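Long-range contact in Lin1840 protein (Listeria innocua serovar 6a, PDB 4ZOC), which probably hydrolyses terminal, non-reducing beta-D-glucosyl residues to release glucose, consistent with a part in beta-1,2-glucan breakdown: residues A[25-30]-A[58-63]. The protein carries 2 engineered substitutions. Numbering follows the deposited sequence.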
loop_
_atom_site.group_PDB
_atom_site.type_symbol
_atom_site.label_atom_id
_atom_site.label_comp_id
_atom_site.label_asym_id
_atom_site.label_seq_id
_atom_site.Cartn_x
_atom_site.Cartn_y
_atom_site.Cartn_z
ATOM N N LEU A 25 29.364 -20.378 -2.880
ATOM C CA LEU A 25 30.188 -19.505 -3.719
ATOM C C LEU A 25 29.902 -19.622 -5.194
ATOM O O LEU A 25 29.476 -20.670 -5.646
ATOM C CB LEU A 25 31.674 -19.757 -3.465
ATOM C CG LEU A 25 32.102 -19.567 -2.062
ATOM C CD1 LEU A 25 33.579 -19.994 -2.030
ATOM C CD2 LEU A 25 31.978 -18.161 -1.559
ATOM N N SER A 26 30.193 -18.540 -5.938
ATOM C CA SER A 26 30.137 -18.564 -7.392
ATOM C C SER A 26 31.222 -19.526 -7.908
ATOM O O SER A 26 32.233 -19.726 -7.201
ATOM C CB SER A 26 30.419 -17.183 -7.917
ATOM O OG SER A 26 29.308 -16.332 -7.659
ATOM N N PRO A 27 31.055 -20.095 -9.112
ATOM C CA PRO A 27 31.964 -21.188 -9.498
ATOM C C PRO A 27 33.442 -20.782 -9.655
ATOM O O PRO A 27 34.385 -21.608 -9.449
ATOM C CB PRO A 27 31.421 -21.650 -10.834
ATOM C CG PRO A 27 30.592 -20.469 -11.363
ATOM C CD PRO A 27 29.969 -19.933 -10.085
ATOM N N PHE A 28 33.650 -19.547 -10.074
ATOM C CA PHE A 28 35.029 -19.100 -10.402
ATOM C C PHE A 28 35.855 -18.773 -9.161
ATOM O O PHE A 28 37.029 -18.402 -9.266
ATOM C CB PHE A 28 35.004 -17.893 -11.373
ATOM C CG PHE A 28 34.080 -16.811 -10.979
ATOM C CD1 PHE A 28 34.497 -15.859 -10.091
ATOM C CD2 PHE A 28 32.799 -16.715 -11.543
ATOM C CE1 PHE A 28 33.628 -14.835 -9.721
ATOM C CE2 PHE A 28 31.927 -15.694 -11.147
ATOM C CZ PHE A 28 32.360 -14.774 -10.256
ATOM N N LEU A 29 35.256 -18.937 -7.987
ATOM C CA LEU A 29 35.995 -18.936 -6.704
ATOM C C LEU A 29 36.607 -20.307 -6.355
ATOM O O LEU A 29 37.316 -20.436 -5.384
ATOM C CB LEU A 29 35.151 -18.415 -5.547
ATOM C CG LEU A 29 34.624 -17.019 -5.843
ATOM C CD1 LEU A 29 33.533 -16.553 -4.925
ATOM C CD2 LEU A 29 35.771 -16.019 -5.812
ATOM N N PHE A 30 36.396 -21.298 -7.188
ATOM C CA PHE A 30 36.903 -22.608 -6.925
ATOM C C PHE A 30 38.004 -22.917 -7.927
ATOM O O PHE A 30 37.908 -22.604 -9.097
ATOM C CB PHE A 30 35.799 -23.672 -7.036
ATOM C CG PHE A 30 34.746 -23.586 -5.997
ATOM C CD1 PHE A 30 33.660 -22.785 -6.188
ATOM C CD2 PHE A 30 34.810 -24.339 -4.841
ATOM C CE1 PHE A 30 32.638 -22.739 -5.215
ATOM C CE2 PHE A 30 33.810 -24.277 -3.869
ATOM C CZ PHE A 30 32.715 -23.483 -4.077
ATOM N N GLY A 58 30.318 -25.501 1.054
ATOM C CA GLY A 58 29.256 -26.502 0.904
ATOM C C GLY A 58 28.682 -26.545 -0.476
ATOM O O GLY A 58 28.239 -27.609 -0.967
ATOM N N SER A 59 28.687 -25.406 -1.151
ATOM C CA SER A 59 27.921 -25.362 -2.399
ATOM C C SER A 59 28.448 -24.331 -3.392
ATOM O O SER A 59 29.011 -23.347 -3.008
ATOM C CB SER A 59 26.413 -25.074 -1.982
ATOM O OG SER A 59 25.575 -24.920 -3.129
ATOM N N VAL A 60 28.178 -24.576 -4.680
ATOM C CA VAL A 60 28.332 -23.688 -5.769
ATOM C C VAL A 60 27.006 -23.162 -6.245
ATOM O O VAL A 60 26.068 -23.933 -6.360
ATOM C CB VAL A 60 28.937 -24.474 -6.949
ATOM C CG1 VAL A 60 29.115 -23.576 -8.159
ATOM C CG2 VAL A 60 30.289 -25.008 -6.532
ATOM N N LEU A 61 26.908 -21.854 -6.542
ATOM C CA LEU A 61 25.729 -21.446 -7.341
ATOM C C LEU A 61 26.110 -20.792 -8.644
ATOM O O LEU A 61 27.116 -20.055 -8.743
ATOM C CB LEU A 61 24.752 -20.573 -6.585
ATOM C CG LEU A 61 25.042 -19.072 -6.649
ATOM C CD1 LEU A 61 23.860 -18.336 -6.072
ATOM C CD2 LEU A 61 26.263 -18.913 -5.798
ATOM N N GLY A 62 25.348 -21.142 -9.674
ATOM C CA GLY A 62 25.535 -20.583 -10.953
ATOM C C GLY A 62 26.759 -21.098 -11.746
ATOM O O GLY A 62 27.382 -20.331 -12.471
ATOM N N SER A 63 27.047 -22.383 -11.609
ATOM C CA SER A 63 27.936 -23.061 -12.583
ATOM C C SER A 63 27.540 -22.683 -14.042
ATOM O O SER A 63 26.377 -22.478 -14.330
ATOM C CB SER A 63 27.923 -24.567 -12.403
ATOM O OG SER A 63 28.665 -25.209 -13.417
HETATM O O HOH W 1 27.350 -17.190 -9.093
#
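Val60 sends its two methyls to different partners, one to Pro27 and one to the ring of Phe30, where the first two strands of the TIM barrel of this family 3 glycoside hydrolase run side by side in parallel. With CG1 anti to the backbone N (chi1 179°), that methyl lies 4.0 Å from Pro27 CB, while CG2 turns to the ring and comes within 3.5 Å of Phe30 CE1. Its approach to the ring is oblique, and the backbone oxygen of Ser59 lies near the ring plane, at the edge beside CZ. Pro27 and Phe30 also touch Ile72 of helix 66-79, so they connect Val60 on the strand to that helix. Val60 shares its face of the sheet with Leu25.

Leu25 joins the strand edges through its backbone: its N donates to Ser59 O over 3.0 Å and its O accepts from Leu61 N, the pattern of a parallel pair. Val60 CA adds a C-H...O contact to that same oxygen at 3.2 Å. Further along, the chain bends into the 3-10 turn at 27-29, where the Pro27 ring lies against the backbone at the end of strand 59-61, its CD 3.2 Å from Leu61 O and its CG against Gly62 O, just past it. The CB of Ser26, whose side chain is about 7 Å from a bound glucose, leaves the backbone away from strand 59-61, yet OG is linked to that strand by a water, 2.6 Å from Ser26 OG and donating to Leu61 O at 2.9 Å.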